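Local coordinates for FAD-dependent oxidoreductase (Actinomadura kijaniata, PDB 4KCF), which probably catalyses N-oxygenation of a dTDP-linked amino sugar destined for kijanose, using a bound flavin and the acyl-CoA dehydrogenase fold, at residues P85-G90 with E130-D135; S158-H163 with V197-T202; G280-V285 with V395-F400. All coordinates share one frame; numbering follows the deposited sequence.

In the fold
Two ligands connect the three contacts, which follow one another along the chain, in the N-terminal, middle and C-terminal domains of the acyl-CoA dehydrogenase family respectively. The dTDP-sugar touches contacts 1 and 2: Glu130 holds the deoxyribose hydroxyl, while Ser158 meets the amino sugar. Their centres are 24 Å apart, with nearest atoms about 8 Å apart. FMN in turn joins contacts 2 and 3, Ser158 and Ile160 meeting the pyrimidine end of the isoalloxazine and Phe400 the ribityl chain; here the centres lie 23 Å apart and the nearest atoms about 7 Å. Contacts 1 and 3 are separated by 29 Å between centres and share neither ligand.

Contact 1: residues P85-G90 with E130-D135; sequences PAELGG and EWRHGD. With AKM ([(2R,4S,6R)-4-azanyl-4,6-dimethyl-5,5-bis(oxidanyl)oxan-2-yl] [[(2R,3S,5R)-5-[5-methyl-2,4-bis(oxidanylidene)pyrimidin-1-yl]-3-oxidanyl-oxolan-2-yl]methoxy-oxidanyl-phosphoryl] hydrogen phosphate), chain B.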
# COMPACT_ATOMS: atom_id res chain seq x y z
N PRO A 85 -2.21 -3.76 17.36
CA PRO A 85 -2.78 -3.22 18.59
C PRO A 85 -1.83 -3.15 19.78
O PRO A 85 -0.96 -4.02 19.95
CB PRO A 85 -3.96 -4.14 18.88
CG PRO A 85 -4.45 -4.41 17.48
CD PRO A 85 -3.20 -4.62 16.67
N ALA A 86 -1.99 -2.08 20.56
CA ALA A 86 -1.21 -1.93 21.78
C ALA A 86 -1.38 -3.17 22.67
O ALA A 86 -0.40 -3.61 23.28
CB ALA A 86 -1.64 -0.66 22.54
N GLU A 87 -2.60 -3.70 22.73
CA GLU A 87 -2.96 -4.84 23.57
C GLU A 87 -2.06 -6.00 23.24
O GLU A 87 -1.93 -6.87 24.08
CB GLU A 87 -4.37 -5.40 23.31
CG GLU A 87 -5.55 -4.47 23.61
CD GLU A 87 -5.75 -3.38 22.54
OE1 GLU A 87 -6.92 -3.09 22.18
OE2 GLU A 87 -4.75 -2.79 22.07
N LEU A 88 -1.46 -6.05 22.06
CA LEU A 88 -0.67 -7.19 21.64
C LEU A 88 0.81 -6.88 21.56
O LEU A 88 1.58 -7.63 20.96
CB LEU A 88 -1.13 -7.74 20.30
CG LEU A 88 -2.55 -8.29 20.20
CD1 LEU A 88 -2.79 -8.77 18.77
CD2 LEU A 88 -2.82 -9.45 21.16
N GLY A 89 1.19 -5.76 22.16
CA GLY A 89 2.59 -5.39 22.20
C GLY A 89 3.03 -4.42 21.10
O GLY A 89 4.23 -4.12 21.01
N GLY A 90 2.08 -3.96 20.28
CA GLY A 90 2.40 -3.08 19.13
C GLY A 90 2.44 -1.61 19.54
O GLY A 90 2.00 -1.28 20.65
N GLU A 130 -9.53 -8.24 11.84
CA GLU A 130 -9.79 -9.68 11.92
C GLU A 130 -9.82 -10.06 13.41
O GLU A 130 -10.78 -10.64 13.88
CB GLU A 130 -8.76 -10.49 11.14
CG GLU A 130 -8.72 -10.26 9.63
CD GLU A 130 -9.94 -10.78 8.88
OE1 GLU A 130 -10.12 -10.51 7.67
OE2 GLU A 130 -10.74 -11.49 9.51
N TRP A 131 -8.80 -9.63 14.15
CA TRP A 131 -8.64 -9.91 15.56
C TRP A 131 -9.82 -9.50 16.43
O TRP A 131 -10.25 -10.29 17.27
CB TRP A 131 -7.35 -9.30 16.09
CG TRP A 131 -7.04 -9.58 17.54
CD1 TRP A 131 -6.79 -10.81 18.10
CD2 TRP A 131 -6.90 -8.63 18.60
NE1 TRP A 131 -6.51 -10.68 19.43
CE2 TRP A 131 -6.57 -9.35 19.77
CE3 TRP A 131 -7.00 -7.23 18.68
CZ2 TRP A 131 -6.35 -8.73 21.01
CZ3 TRP A 131 -6.79 -6.61 19.91
CH2 TRP A 131 -6.47 -7.37 21.06
N ARG A 132 -10.36 -8.30 16.22
CA ARG A 132 -11.47 -7.79 17.01
C ARG A 132 -12.83 -8.30 16.52
O ARG A 132 -13.79 -8.27 17.29
CB ARG A 132 -11.52 -6.26 17.01
CG ARG A 132 -10.20 -5.53 17.30
CD ARG A 132 -10.36 -4.04 17.58
NE ARG A 132 -9.09 -3.31 17.52
CZ ARG A 132 -8.28 -3.04 18.54
NH1 ARG A 132 -7.15 -2.37 18.35
NH2 ARG A 132 -8.56 -3.43 19.78
N HIS A 133 -12.95 -8.73 15.27
CA HIS A 133 -14.29 -8.89 14.68
C HIS A 133 -14.59 -10.14 13.87
O HIS A 133 -15.71 -10.36 13.44
CB HIS A 133 -14.69 -7.70 13.79
CG HIS A 133 -14.70 -6.38 14.52
ND1 HIS A 133 -15.74 -5.99 15.33
CD2 HIS A 133 -13.79 -5.38 14.56
CE1 HIS A 133 -15.46 -4.81 15.86
NE2 HIS A 133 -14.28 -4.42 15.40
N GLY A 134 -13.58 -10.95 13.60
CA GLY A 134 -13.85 -12.12 12.78
C GLY A 134 -14.18 -13.28 13.71
O GLY A 134 -14.07 -13.17 14.93
N ASP A 135 -14.61 -14.38 13.09
CA ASP A 135 -14.82 -15.67 13.75
C ASP A 135 -13.56 -16.21 14.45
O ASP A 135 -12.50 -15.57 14.42
CB ASP A 135 -15.45 -16.66 12.75
CG ASP A 135 -14.45 -17.23 11.77
OD1 ASP A 135 -13.23 -16.96 11.89
OD2 ASP A 135 -14.91 -17.97 10.87
O2P AKM B . -7.96 -5.36 0.56
P AKM B . -8.52 -6.64 1.20
O1P AKM B . -9.63 -7.36 0.49
OPP AKM B . -7.35 -7.71 1.34
P2 AKM B . -5.83 -7.49 1.80
O3P AKM B . -5.37 -8.89 2.19
O1 AKM B . -5.05 -7.11 0.46
C1 AKM B . -4.56 -5.82 0.14
C2 AKM B . -4.27 -5.72 -1.37
C3 AKM B . -3.39 -4.51 -1.66
C3M AKM B . -4.40 -3.35 -1.62
N3 AKM B . -2.80 -4.58 -3.00
C4 AKM B . -2.18 -4.39 -0.72
O4A AKM B . -1.08 -5.19 -1.20
O4B AKM B . -1.67 -3.05 -0.75
C5 AKM B . -2.25 -5.09 0.64
C6 AKM B . -1.58 -4.48 1.86
O5 AKM B . -3.45 -5.75 1.02
O4P AKM B . -5.58 -6.40 2.83
O5' AKM B . -9.02 -6.24 2.67
C5' AKM B . -9.63 -7.28 3.43
C4' AKM B . -9.25 -6.92 4.86
C3' AKM B . -9.68 -7.98 5.89
O3' AKM B . -8.54 -8.78 6.18
C2' AKM B . -10.07 -7.19 7.14
C1' AKM B . -10.12 -5.73 6.69
O4' AKM B . -9.94 -5.74 5.26
N11 AKM B . -11.34 -4.98 7.02
C21 AKM B . -11.23 -3.85 7.71
O21 AKM B . -10.01 -3.45 8.14
N31 AKM B . -12.28 -3.09 8.04
C41 AKM B . -13.50 -3.47 7.62
O41 AKM B . -14.60 -2.74 7.90
C51 AKM B . -13.67 -4.69 6.82
C5A AKM B . -15.04 -5.10 6.34
C61 AKM B . -12.52 -5.42 6.55
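Pro85 O is gripped twice, by Leu88 N at 3.0 Å and by Gly90 N at 3.1 Å, the donors coming from opposite faces of its plane. The ring of the same proline lies against both Trp131 and Arg132, with Pro85 CB 3.9 Å from Trp131 CZ3 and Pro85 CG 3.5 Å from Arg132 NH1.

Arg132 NH2 donates to Glu87 OE1 at 2.9 Å, with an N-H...O angle of 168°, and so forms a salt bridge. The oxygen lies at the guanidinium edge, almost exactly in its plane, yet the nitrogen approaches from 40° above the carboxylate plane, so the two charged groups are twisted rather than coplanar.

Beside this exposed bridge sits the indole of Trp131. Its CG is anti to the backbone N (chi1 -177°), which sends the ring from helix 111-133 into the loop. Leu88 occupies one face in a CH-pi contact, CD1 lying 4.1 Å from the centroid of the Trp131 six-membered ring, and Leu88 CD2 approaches Trp131 CZ2 at 3.6 Å. The indole NE1 has its own partner, Glu143 of helix 136-151.

Glu130 OE1 accepts from the O3' hydroxyl of the dTDP-sugar at 2.8 Å and forms a salt bridge with Arg257. The chemistry thus pairs an apolar clasp and a surface ion pair, which fasten the loop to the helix, with a carboxylate that recognises the deoxyribose.

Contact 2: residues S158-H163 with V197-T202; sequences SGIKDH and VINART. With FMN (flavin mononucleotide), chain C; AKM ([(2R,4S,6R)-4-azanyl-4,6-dimethyl-5,5-bis(oxidanyl)oxan-2-yl] [[(2R,3S,5R)-5-[5-methyl-2,4-bis(oxidanylidene)pyrimidin-1-yl]-3-oxidanyl-oxolan-2-yl]methoxy-oxidanyl-phosphoryl] hydrogen phosphate), chain B.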
# COMPACT_ATOMS: atom_id res chain seq x y z
N SER A 158 1.61 -9.43 0.29
CA SER A 158 0.23 -9.48 -0.14
C SER A 158 0.25 -9.87 -1.61
O SER A 158 0.99 -9.22 -2.38
CB SER A 158 -0.43 -8.11 0.03
OG SER A 158 -1.61 -8.13 -0.75
N GLY A 159 -0.52 -10.89 -1.98
CA GLY A 159 -0.51 -11.44 -3.34
C GLY A 159 -1.92 -11.45 -3.91
O GLY A 159 -2.66 -12.41 -3.64
N ILE A 160 -2.31 -10.41 -4.67
CA ILE A 160 -3.71 -10.34 -5.11
C ILE A 160 -3.91 -10.73 -6.57
O ILE A 160 -4.84 -11.47 -6.89
CB ILE A 160 -4.40 -8.96 -4.89
CG1 ILE A 160 -4.42 -8.56 -3.41
CG2 ILE A 160 -5.76 -8.90 -5.60
CD1 ILE A 160 -5.29 -9.35 -2.43
N LYS A 161 -3.07 -10.21 -7.44
CA LYS A 161 -3.28 -10.33 -8.89
C LYS A 161 -2.61 -11.57 -9.47
O LYS A 161 -1.38 -11.70 -9.37
CB LYS A 161 -2.66 -9.13 -9.61
CG LYS A 161 -2.87 -9.11 -11.12
CD LYS A 161 -2.34 -7.81 -11.72
CE LYS A 161 -3.39 -7.17 -12.65
NZ LYS A 161 -3.76 -8.11 -13.75
N ASP A 162 -3.40 -12.42 -10.11
CA ASP A 162 -2.85 -13.57 -10.84
C ASP A 162 -1.98 -13.16 -12.02
O ASP A 162 -2.28 -12.17 -12.71
CB ASP A 162 -3.96 -14.47 -11.37
CG ASP A 162 -4.69 -15.17 -10.26
OD1 ASP A 162 -4.04 -15.34 -9.20
OD2 ASP A 162 -5.88 -15.51 -10.42
N HIS A 163 -0.87 -13.87 -12.20
CA HIS A 163 -0.12 -13.87 -13.45
C HIS A 163 -1.05 -14.33 -14.59
O HIS A 163 -2.01 -15.07 -14.35
CB HIS A 163 1.15 -14.70 -13.28
CG HIS A 163 2.03 -14.74 -14.50
ND1 HIS A 163 3.10 -13.90 -14.68
CD2 HIS A 163 2.00 -15.55 -15.58
CE1 HIS A 163 3.70 -14.19 -15.82
NE2 HIS A 163 3.05 -15.19 -16.38
N VAL A 197 -0.20 -13.25 2.30
CA VAL A 197 -1.66 -13.35 2.23
C VAL A 197 -2.13 -13.31 0.78
O VAL A 197 -1.99 -12.27 0.10
CB VAL A 197 -2.36 -12.23 3.02
CG1 VAL A 197 -3.87 -12.32 2.83
CG2 VAL A 197 -1.91 -12.26 4.50
N ILE A 198 -2.73 -14.42 0.35
CA ILE A 198 -2.93 -14.67 -1.06
C ILE A 198 -4.41 -14.63 -1.39
O ILE A 198 -5.16 -15.23 -0.63
CB ILE A 198 -2.31 -16.05 -1.42
CG1 ILE A 198 -0.78 -16.05 -1.21
CG2 ILE A 198 -2.61 -16.46 -2.85
CD1 ILE A 198 -0.03 -14.91 -1.85
N ASN A 199 -4.85 -13.89 -2.41
CA ASN A 199 -6.23 -13.95 -2.93
C ASN A 199 -6.41 -15.15 -3.85
O ASN A 199 -5.76 -15.22 -4.89
CB ASN A 199 -6.64 -12.65 -3.67
CG ASN A 199 -7.82 -12.82 -4.64
OD1 ASN A 199 -7.73 -12.41 -5.81
ND2 ASN A 199 -8.93 -13.36 -4.17
N ALA A 200 -7.27 -16.09 -3.48
CA ALA A 200 -7.43 -17.33 -4.22
C ALA A 200 -8.92 -17.61 -4.29
O ALA A 200 -9.67 -17.07 -3.48
CB ALA A 200 -6.72 -18.47 -3.50
N ARG A 201 -9.34 -18.41 -5.27
CA ARG A 201 -10.71 -18.93 -5.34
C ARG A 201 -10.73 -20.42 -5.04
O ARG A 201 -9.86 -21.18 -5.47
CB ARG A 201 -11.38 -18.71 -6.70
CG ARG A 201 -10.52 -19.07 -7.90
CD ARG A 201 -11.29 -19.80 -8.99
NE ARG A 201 -11.83 -18.82 -9.93
CZ ARG A 201 -13.08 -18.37 -9.90
NH1 ARG A 201 -13.45 -17.47 -10.79
NH2 ARG A 201 -13.96 -18.81 -9.01
N THR A 202 -11.74 -20.84 -4.29
CA THR A 202 -11.93 -22.27 -4.07
C THR A 202 -12.28 -22.93 -5.40
O THR A 202 -12.74 -22.28 -6.35
CB THR A 202 -13.04 -22.57 -3.04
OG1 THR A 202 -14.26 -21.93 -3.45
CG2 THR A 202 -12.65 -22.06 -1.66
N1 FMN C . -0.46 -5.84 -5.58
C2 FMN C . -0.55 -6.63 -4.48
O2 FMN C . -1.60 -7.31 -4.37
N3 FMN C . 0.45 -6.65 -3.55
C4 FMN C . 1.56 -5.92 -3.82
O4 FMN C . 2.58 -5.92 -2.92
C4A FMN C . 1.64 -5.06 -4.94
N5 FMN C . 2.73 -4.27 -5.21
C5A FMN C . 2.76 -3.53 -6.36
C6 FMN C . 3.88 -2.74 -6.61
C7 FMN C . 3.94 -1.95 -7.78
C7M FMN C . 5.15 -1.11 -8.06
C8 FMN C . 2.82 -1.97 -8.74
C8M FMN C . 2.80 -1.15 -10.01
C9 FMN C . 1.73 -2.77 -8.42
C9A FMN C . 1.68 -3.55 -7.25
N10 FMN C . 0.60 -4.34 -7.00
C10 FMN C . 0.59 -5.05 -5.84
C1' FMN C . -0.56 -4.52 -7.89
C2' FMN C . -1.51 -3.48 -8.50
O2' FMN C . -2.19 -3.21 -7.28
C3' FMN C . -2.41 -3.77 -9.74
O3' FMN C . -3.19 -4.98 -9.65
C4' FMN C . -1.90 -3.79 -11.20
O4' FMN C . -0.63 -3.22 -11.63
O2P AKM B . -7.96 -5.36 0.56
P AKM B . -8.52 -6.64 1.20
O1P AKM B . -9.63 -7.36 0.49
OPP AKM B . -7.35 -7.71 1.34
P2 AKM B . -5.83 -7.49 1.80
O3P AKM B . -5.37 -8.89 2.19
O1 AKM B . -5.05 -7.11 0.46
C1 AKM B . -4.56 -5.82 0.14
C2 AKM B . -4.27 -5.72 -1.37
C3 AKM B . -3.39 -4.51 -1.66
C3M AKM B . -4.40 -3.35 -1.62
N3 AKM B . -2.80 -4.58 -3.00
C4 AKM B . -2.18 -4.39 -0.72
O4A AKM B . -1.08 -5.19 -1.20
O4B AKM B . -1.67 -3.05 -0.75
C5 AKM B . -2.25 -5.09 0.64
C6 AKM B . -1.58 -4.48 1.86
O5 AKM B . -3.45 -5.75 1.02
O4P AKM B . -5.58 -6.40 2.83
O5' AKM B . -9.02 -6.24 2.67
C5' AKM B . -9.63 -7.28 3.43
C4' AKM B . -9.25 -6.92 4.86
C3' AKM B . -9.68 -7.98 5.89
O3' AKM B . -8.54 -8.78 6.18
C2' AKM B . -10.07 -7.19 7.14
C1' AKM B . -10.12 -5.73 6.69
O4' AKM B . -9.94 -5.74 5.26
N11 AKM B . -11.34 -4.98 7.02
C21 AKM B . -11.23 -3.85 7.71
O21 AKM B . -10.01 -3.45 8.14
N31 AKM B . -12.28 -3.09 8.04
C41 AKM B . -13.50 -3.47 7.62
O41 AKM B . -14.60 -2.74 7.90
C51 AKM B . -13.67 -4.69 6.82
C5A AKM B . -15.04 -5.10 6.34
C61 AKM B . -12.52 -5.42 6.55
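Ile198 bends its chain back on the neighbouring strand: chi1 -64° and chi2 -51° place CD1 at 3.8 Å from Gly159 CA. Ile160 has its CG1 anti to its carbonyl carbon (chi1 -60°), and its CD1 comes to 3.8 Å from Asn199 CB, the two side chains crossing at about a right angle. A CB on Gly159 would fall only 2.5 Å from Ile198 CD1, a clash that the glycine avoids.

The backbones pair as parallel strands, Ser158 opposite Val197 and Gly159 opposite Ile198. Gly159 takes both backbone bonds between the two segments: its N donates to Val197 O at 2.9 Å, and its O accepts from Asn199 N at the same length, both close to straight at the hydrogen. Strand 195-202 thereby holds the end of strand 156-159 in the mixed sheet of the middle domain.

Ser158 and Val197 put their side chains on one face, where the dTDP-sugar lies. Ser158 OG forms a hydrogen bond of 3.0 Å with O4A, one of the two hydroxyls on C4 of the sugar. With these segments the flavin makes only weak backbone bonds: N3 to Ser158 O, and Ile160 N to O2 at 3.2 Å.

Each of the two peptide groups round Gly159 works in both directions, one polar atom bonded to strand 195-202 and the other weakly to the flavin, while the serine hydroxyl meets the sugar.

Contact 3: residues G280-V285 with V395-F400; sequences GVYVGV and VQAGRF. With FMN (flavin mononucleotide), chain C.
Tyr282, Val395 and Val285 carry this contact, in which helix 279-298 of the mainly helical C-terminal domain of the acyl-CoA dehydrogenase fold packs against the loop after helix 387-394 and its short 3-10 turn. Evidence for burial is direct: every residue that touches is buried, and helix 344-377 adds Val362 against Tyr282 and Ala366 against Val395.

Tyr282 has the greatest share. With CG anti to its carbonyl carbon (chi1 -57°), the ring leaves the helix and reaches the 3-10 turn. Ala397 CB comes to the edge of the ring near its plane, 3.4 Å from Tyr282 OH. Gly398 N approaches the ring obliquely, 3.3 Å from Tyr282 CZ. Although Tyr282 OH is 3.1 Å from Gly398 N, the angle is too poor for a hydrogen bond, so this is close packing. The absence of a side chain on Gly398 matters here, since a CB would sit a tight 3.0 Å from Tyr282 CE2. Losing the ring to an alanine here would probably open a gap beside Ala397 and Gly398 and free the turn that leads to Phe400 to shift.

That turn runs on to the cofactor, where Phe400 O accepts a 2.6 Å hydrogen bond from FMN O4' on the ribityl chain. At the other end, three residues, nearly one turn, along the helix from Tyr282, Val285 meets Val395 obliquely. Between the two valines the closest atoms are Val285 CG1 and Val395 CB, 3.6 Å apart, with Val395 CG2 at 3.9 Å from the same Val285 CG1.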
# COMPACT_ATOMS: atom_id res chain seq x y z
N GLY A 280 -0.13 8.46 0.81
CA GLY A 280 0.91 9.27 1.42
C GLY A 280 2.25 9.09 0.73
O GLY A 280 3.10 10.01 0.73
N VAL A 281 2.48 7.91 0.15
CA VAL A 281 3.75 7.69 -0.56
C VAL A 281 3.88 8.71 -1.69
O VAL A 281 4.94 9.37 -1.86
CB VAL A 281 3.86 6.25 -1.12
CG1 VAL A 281 5.02 6.13 -2.11
CG2 VAL A 281 3.91 5.20 0.01
N TYR A 282 2.79 8.88 -2.46
CA TYR A 282 2.88 9.76 -3.67
C TYR A 282 2.91 11.22 -3.21
O TYR A 282 3.57 12.07 -3.83
CB TYR A 282 1.72 9.49 -4.66
CG TYR A 282 1.82 8.03 -4.98
CD1 TYR A 282 2.84 7.59 -5.81
CD2 TYR A 282 0.97 7.08 -4.40
CE1 TYR A 282 3.03 6.24 -6.05
CE2 TYR A 282 1.15 5.69 -4.63
CZ TYR A 282 2.19 5.31 -5.47
OH TYR A 282 2.42 3.99 -5.81
N VAL A 283 2.24 11.48 -2.08
CA VAL A 283 2.29 12.83 -1.53
C VAL A 283 3.74 13.10 -1.13
O VAL A 283 4.24 14.20 -1.35
CB VAL A 283 1.32 13.10 -0.34
CG1 VAL A 283 1.57 14.48 0.23
CG2 VAL A 283 -0.12 12.96 -0.75
N GLY A 284 4.46 12.09 -0.62
CA GLY A 284 5.85 12.34 -0.18
C GLY A 284 6.83 12.49 -1.34
O GLY A 284 7.79 13.27 -1.28
N VAL A 285 6.59 11.71 -2.40
CA VAL A 285 7.38 11.86 -3.64
C VAL A 285 7.21 13.29 -4.20
O VAL A 285 8.18 13.86 -4.67
CB VAL A 285 6.97 10.80 -4.66
CG1 VAL A 285 7.63 10.99 -6.03
CG2 VAL A 285 7.37 9.47 -4.06
N VAL A 395 6.80 8.16 -9.05
CA VAL A 395 5.53 8.87 -8.86
C VAL A 395 4.38 8.34 -9.72
O VAL A 395 3.22 8.54 -9.36
CB VAL A 395 5.64 10.41 -9.03
CG1 VAL A 395 5.76 10.88 -10.50
CG2 VAL A 395 4.43 11.06 -8.32
N GLN A 396 4.72 7.70 -10.83
CA GLN A 396 3.75 7.06 -11.71
C GLN A 396 3.12 5.78 -11.12
O GLN A 396 2.05 5.37 -11.57
CB GLN A 396 4.39 6.75 -13.05
CG GLN A 396 5.30 7.86 -13.64
CD GLN A 396 4.66 9.19 -13.96
OE1 GLN A 396 3.46 9.25 -14.24
NE2 GLN A 396 5.46 10.27 -13.93
N ALA A 397 3.72 5.15 -10.12
CA ALA A 397 3.27 3.80 -9.71
C ALA A 397 1.82 3.69 -9.25
O ALA A 397 1.16 2.66 -9.48
CB ALA A 397 4.22 3.31 -8.62
N GLY A 398 1.32 4.76 -8.63
CA GLY A 398 -0.04 4.73 -8.06
C GLY A 398 -1.10 4.55 -9.14
O GLY A 398 -2.19 4.00 -8.86
N ARG A 399 -0.76 4.97 -10.37
CA ARG A 399 -1.70 4.89 -11.49
C ARG A 399 -1.92 3.40 -11.81
O ARG A 399 -2.89 3.04 -12.45
CB ARG A 399 -1.14 5.61 -12.73
CG ARG A 399 -0.91 7.12 -12.48
CD ARG A 399 -0.00 7.70 -13.54
NE ARG A 399 -0.62 7.51 -14.87
CZ ARG A 399 -0.03 7.84 -16.01
NH1 ARG A 399 1.21 8.32 -15.99
NH2 ARG A 399 -0.64 7.63 -17.17
N PHE A 400 -1.04 2.51 -11.36
CA PHE A 400 -1.22 1.10 -11.72
C PHE A 400 -1.58 0.24 -10.52
O PHE A 400 -1.33 -0.96 -10.54
CB PHE A 400 0.02 0.60 -12.49
CG PHE A 400 0.47 1.60 -13.54
CD1 PHE A 400 -0.31 1.82 -14.66
CD2 PHE A 400 1.60 2.37 -13.36
CE1 PHE A 400 0.06 2.78 -15.61
CE2 PHE A 400 1.98 3.36 -14.29
CZ PHE A 400 1.19 3.56 -15.42
N1 FMN C . -0.46 -5.84 -5.58
C2 FMN C . -0.55 -6.63 -4.48
O2 FMN C . -1.60 -7.31 -4.37
N3 FMN C . 0.45 -6.65 -3.55
C4 FMN C . 1.56 -5.92 -3.82
O4 FMN C . 2.58 -5.92 -2.92
C4A FMN C . 1.64 -5.06 -4.94
N5 FMN C . 2.73 -4.27 -5.21
C5A FMN C . 2.76 -3.53 -6.36
C6 FMN C . 3.88 -2.74 -6.61
C7 FMN C . 3.94 -1.95 -7.78
C7M FMN C . 5.15 -1.11 -8.06
C8 FMN C . 2.82 -1.97 -8.74
C8M FMN C . 2.80 -1.15 -10.01
C9 FMN C . 1.73 -2.77 -8.42
C9A FMN C . 1.68 -3.55 -7.25
N10 FMN C . 0.60 -4.34 -7.00
C10 FMN C . 0.59 -5.05 -5.84
C1' FMN C . -0.56 -4.52 -7.89
C2' FMN C . -1.51 -3.48 -8.50
O2' FMN C . -2.19 -3.21 -7.28
C3' FMN C . -2.41 -3.77 -9.74
O3' FMN C . -3.19 -4.98 -9.65
C4' FMN C . -1.90 -3.79 -11.20
O4' FMN C . -0.63 -3.22 -11.63